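Local structure of 1-phosphatidylinositol 4,5-bisphosphate phosphodiesterase (Drosophila melanogaster, 6IRB) at residues A[44-47]-A[48-51]; A[13-17]-A[18-22]. The protein belongs to the phosphoinositide phospholipase C-beta family, as the No receptor potential A protein, and is modelled here as long alpha-helices. The protein carries 2 engineered substitutions. One frame throughout, in Å; residues are numbered along the deposited sequence.

Interaction 1 (A[44-47]-A[48-51]); sequences SVQK and TQNA
The carbonyl oxygen of Val45 is gripped twice by the next turn of the helix. Val45 O takes the backbone N-H of Gln49 at 2.9 Å, and the hydroxyl of Thr48 donates to it as well, with OG1 at 2.8 Å from Val45 O. The hydroxyl bond leaves the C=O direction more sharply, making a C=O...donor angle of 130° against 155° for the amide. Thr48 reaches this oxygen because its first torsion (chi1 78°) folds OG1 between its own backbone N and carbonyl carbon, turning the hydroxyl back along the helix; the same torsion sets the methyl CG2 close to Ser44 O. Three further i to i+4 amide bonds complete the turn, from Thr48 N to Ser44 O, Asn50 N to Gln46 O and Ala51 N to Lys47 O. Ser44 adds a weak hydroxyl bond of its own to the carbonyl of Glu41, one turn earlier. Packing outside this backbone frame is sparse. Gln49 lays its aliphatic stem beside Val45, CG lying 4.2 Å from Val45 CG1. Along the neighbouring line of the helix Gln46 and Asn50 approach at an angle, with Gln46 CG 4.0 Å from Asn50 OD1 and their amide planes only slightly inclined to each other, but the two amides do not bond to each other. All eight residues are exposed on the long helix 18-150. The cohesion of this surface turn is therefore chiefly that of regular alpha-helical amide bonding. At Val45 the carbonyl holds two donors, one from the backbone and one from a side chain, and the threonine hydroxyl spends its hydrogen bond within its own helix.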
loop_
_atom_site.group_PDB
_atom_site.type_symbol
_atom_site.label_atom_id
_atom_site.label_comp_id
_atom_site.label_asym_id
_atom_site.label_seq_id
_atom_site.Cartn_x
_atom_site.Cartn_y
_atom_site.Cartn_z
ATOM N N SER A 44 52.152 -17.951 -47.034
ATOM C CA SER A 44 51.279 -16.812 -47.301
ATOM C C SER A 44 49.815 -17.220 -47.343
ATOM O O SER A 44 48.947 -16.413 -46.996
ATOM C CB SER A 44 51.665 -16.131 -48.611
ATOM O OG SER A 44 50.801 -16.541 -49.656
ATOM N N VAL A 45 49.515 -18.441 -47.798
ATOM C CA VAL A 45 48.126 -18.892 -47.814
ATOM C C VAL A 45 47.628 -19.093 -46.392
ATOM O O VAL A 45 46.497 -18.720 -46.058
ATOM C CB VAL A 45 47.974 -20.171 -48.657
ATOM C CG1 VAL A 45 46.793 -20.993 -48.158
ATOM C CG2 VAL A 45 47.752 -19.795 -50.111
ATOM N N GLN A 46 48.443 -19.713 -45.540
ATOM C CA GLN A 46 48.079 -19.790 -44.134
ATOM C C GLN A 46 47.932 -18.404 -43.524
ATOM O O GLN A 46 47.103 -18.206 -42.629
ATOM C CB GLN A 46 49.112 -20.587 -43.351
ATOM C CG GLN A 46 48.644 -20.924 -41.952
ATOM C CD GLN A 46 49.794 -21.148 -41.003
ATOM O OE1 GLN A 46 50.671 -20.293 -40.866
ATOM N NE2 GLN A 46 49.796 -22.296 -40.333
ATOM N N LYS A 47 48.714 -17.429 -44.004
ATOM C CA LYS A 47 48.618 -16.072 -43.470
ATOM C C LYS A 47 47.257 -15.449 -43.766
ATOM O O LYS A 47 46.617 -14.890 -42.868
ATOM C CB LYS A 47 49.745 -15.212 -44.048
ATOM C CG LYS A 47 49.742 -13.771 -43.560
ATOM C CD LYS A 47 51.129 -13.318 -43.114
ATOM C CE LYS A 47 51.454 -11.919 -43.632
ATOM N NZ LYS A 47 52.727 -11.394 -43.071
ATOM N N THR A 48 46.790 -15.546 -45.013
ATOM C CA THR A 48 45.419 -15.154 -45.330
ATOM C C THR A 48 44.425 -15.949 -44.489
ATOM O O THR A 48 43.495 -15.381 -43.901
ATOM C CB THR A 48 45.141 -15.328 -46.822
ATOM O OG1 THR A 48 44.922 -16.714 -47.115
ATOM C CG2 THR A 48 46.308 -14.796 -47.651
ATOM N N GLN A 49 44.608 -17.271 -44.432
ATOM C CA GLN A 49 43.674 -18.139 -43.720
ATOM C C GLN A 49 43.526 -17.680 -42.279
ATOM O O GLN A 49 42.413 -17.511 -41.767
ATOM C CB GLN A 49 44.214 -19.570 -43.723
ATOM C CG GLN A 49 44.097 -20.358 -45.000
ATOM C CD GLN A 49 44.248 -21.845 -44.740
ATOM O OE1 GLN A 49 44.974 -22.256 -43.829
ATOM N NE2 GLN A 49 43.580 -22.660 -45.547
ATOM N N ASN A 50 44.659 -17.451 -41.624
ATOM C CA ASN A 50 44.675 -16.979 -40.252
ATOM C C ASN A 50 44.160 -15.553 -40.150
ATOM O O ASN A 50 43.344 -15.243 -39.273
ATOM C CB ASN A 50 46.095 -17.078 -39.707
ATOM C CG ASN A 50 46.447 -18.482 -39.283
ATOM O OD1 ASN A 50 45.766 -19.442 -39.658
ATOM N ND2 ASN A 50 47.522 -18.619 -38.515
ATOM N N ALA A 51 44.597 -14.679 -41.058
ATOM C CA ALA A 51 44.218 -13.276 -40.947
ATOM C C ALA A 51 42.713 -13.109 -41.045
ATOM O O ALA A 51 42.116 -12.348 -40.275
ATOM C CB ALA A 51 44.914 -12.452 -42.028
#

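Interaction 2 (A[13-17]-A[18-22]); sequences SLRQE and KGFQE. Engineered in segment 18-22: Glu22 (natural residue Lys).
A helix N-cap forms where the short helix 11-15 gives way to the long helix 18-150, and Glu17 is the capping residue. Its carboxylate folds over the first turn of the new helix, with OE2 3.0 Å from the backbone N of Phe20 in a weak, bent hydrogen bond (N-H...O angle 121°). The chain gets there by starting with CG anti to the backbone N (chi1 175°) and then bending at chi2, which lays the group across the start of the helix; OE1 meanwhile comes against CA of Gly19. A negative carboxylate at this end would probably be favoured by the helix dipole. The backbone of Glu17 serves the same turn, since its carbonyl O accepts from Gln21 N at 2.9 Å, the first i to i+4 bond leading into the helix. Before the junction, Glu17 N still bonds back to Leu14 O, so this residue belongs to the hydrogen bonding on both sides of the break. Phe20 turns its ring back toward the preceding short helix, its carboxylate neighbour Glu17 lying obliquely to it with the two planes 24° apart. CE2 of Phe20 lies 3.7 Å from Arg15 CA, which stands off the ring plane. Arg15 itself also makes a long, weak ion pair with Glu12 of the same short helix. Gln21 extends its chain beyond CG alongside the junction, carrying its amide nitrogen NE2 to 3.4 Å from Gln16 CA. Arg15 O lies in the plane of the Phe20 ring, 3.2 Å from the edge carbon CD2.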
loop_
_atom_site.group_PDB
_atom_site.type_symbol
_atom_site.label_atom_id
_atom_site.label_comp_id
_atom_site.label_asym_id
_atom_site.label_seq_id
_atom_site.Cartn_x
_atom_site.Cartn_y
_atom_site.Cartn_z
ATOM N N SER A 13 81.714 -44.308 -63.686
ATOM C CA SER A 13 82.606 -43.280 -64.227
ATOM C C SER A 13 81.836 -42.149 -64.900
ATOM O O SER A 13 82.185 -40.974 -64.741
ATOM C CB SER A 13 83.602 -43.895 -65.208
ATOM O OG SER A 13 83.018 -44.946 -65.952
ATOM N N LEU A 14 80.788 -42.481 -65.659
ATOM C CA LEU A 14 79.994 -41.442 -66.303
ATOM C C LEU A 14 79.328 -40.579 -65.251
ATOM O O LEU A 14 79.252 -39.353 -65.388
ATOM C CB LEU A 14 78.940 -42.079 -67.199
ATOM C CG LEU A 14 79.442 -42.815 -68.434
ATOM C CD1 LEU A 14 78.327 -43.704 -68.927
ATOM C CD2 LEU A 14 79.889 -41.852 -69.506
ATOM N N ARG A 15 78.854 -41.224 -64.182
ATOM C CA ARG A 15 78.158 -40.555 -63.090
ATOM C C ARG A 15 79.038 -39.491 -62.457
ATOM O O ARG A 15 78.545 -38.443 -62.025
ATOM C CB ARG A 15 77.791 -41.591 -62.032
ATOM C CG ARG A 15 76.676 -41.271 -61.085
ATOM C CD ARG A 15 76.847 -42.121 -59.819
ATOM N NE ARG A 15 76.982 -43.566 -60.040
ATOM C CZ ARG A 15 76.181 -44.341 -60.771
ATOM N NH1 ARG A 15 75.113 -43.844 -61.380
ATOM N NH2 ARG A 15 76.449 -45.639 -60.875
ATOM N N GLN A 16 80.345 -39.749 -62.394
ATOM C CA GLN A 16 81.305 -38.887 -61.723
ATOM C C GLN A 16 81.888 -37.799 -62.613
ATOM O O GLN A 16 82.676 -36.984 -62.115
ATOM C CB GLN A 16 82.467 -39.721 -61.158
ATOM C CG GLN A 16 82.129 -40.972 -60.329
ATOM C CD GLN A 16 80.949 -40.808 -59.387
ATOM O OE1 GLN A 16 79.794 -40.791 -59.805
ATOM N NE2 GLN A 16 81.243 -40.701 -58.096
ATOM N N GLU A 17 81.551 -37.753 -63.902
ATOM C CA GLU A 17 82.134 -36.704 -64.721
ATOM C C GLU A 17 81.645 -35.374 -64.179
ATOM O O GLU A 17 80.475 -35.236 -63.814
ATOM C CB GLU A 17 81.701 -36.799 -66.177
ATOM C CG GLU A 17 82.239 -35.607 -66.972
ATOM C CD GLU A 17 81.261 -35.047 -67.976
ATOM O OE1 GLU A 17 81.546 -33.978 -68.555
ATOM O OE2 GLU A 17 80.170 -35.617 -68.126
ATOM N N LYS A 18 82.534 -34.390 -64.111
ATOM C CA LYS A 18 82.099 -33.136 -63.520
ATOM C C LYS A 18 81.132 -32.397 -64.445
ATOM O O LYS A 18 80.219 -31.717 -63.961
ATOM C CB LYS A 18 83.315 -32.303 -63.120
ATOM C CG LYS A 18 84.021 -32.913 -61.896
ATOM C CD LYS A 18 85.135 -32.037 -61.325
ATOM C CE LYS A 18 84.627 -30.645 -60.949
ATOM N NZ LYS A 18 85.527 -29.949 -59.987
ATOM N N GLY A 19 81.322 -32.498 -65.765
ATOM C CA GLY A 19 80.323 -31.978 -66.693
ATOM C C GLY A 19 78.931 -32.513 -66.412
ATOM O O GLY A 19 77.949 -31.764 -66.385
ATOM N N PHE A 20 78.828 -33.826 -66.195
ATOM C CA PHE A 20 77.536 -34.439 -65.903
ATOM C C PHE A 20 77.031 -34.081 -64.515
ATOM O O PHE A 20 75.818 -33.949 -64.314
ATOM C CB PHE A 20 77.647 -35.958 -66.031
ATOM C CG PHE A 20 76.462 -36.701 -65.493
ATOM C CD1 PHE A 20 75.276 -36.766 -66.198
ATOM C CD2 PHE A 20 76.545 -37.345 -64.268
ATOM C CE1 PHE A 20 74.186 -37.446 -65.681
ATOM C CE2 PHE A 20 75.473 -38.035 -63.753
ATOM C CZ PHE A 20 74.290 -38.089 -64.459
ATOM N N GLN A 21 77.931 -33.880 -63.557
ATOM C CA GLN A 21 77.475 -33.496 -62.229
ATOM C C GLN A 21 76.907 -32.091 -62.253
ATOM O O GLN A 21 75.969 -31.793 -61.508
ATOM C CB GLN A 21 78.614 -33.612 -61.221
ATOM C CG GLN A 21 78.982 -35.041 -60.890
ATOM C CD GLN A 21 80.183 -35.130 -59.983
ATOM O OE1 GLN A 21 80.795 -34.119 -59.645
ATOM N NE2 GLN A 21 80.531 -36.344 -59.582
ATOM N N GLU A 22 77.445 -31.233 -63.124
ATOM C CA GLU A 22 76.879 -29.903 -63.308
ATOM C C GLU A 22 75.418 -29.981 -63.721
ATOM O O GLU A 22 74.652 -29.045 -63.471
ATOM C CB GLU A 22 77.688 -29.121 -64.340
#

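Both interactions are surface contacts with no buried residue, and both use helix 18-150, whose first turn belongs to interaction 2 and a later, uninterrupted stretch to interaction 1. Their centres lie 43 Å apart and their nearest atoms about 30 Å apart, so they do not touch. Within 44-51 the backbone runs on without a break and repeats one amide pattern, with a side-chain hydroxyl as an addition. At 13-22 two helices meet at a bend; an acidic side chain serves the helix start and an aromatic ring turns back to the end of the short helix. One contact thus continues a helix, whereas the other begins it.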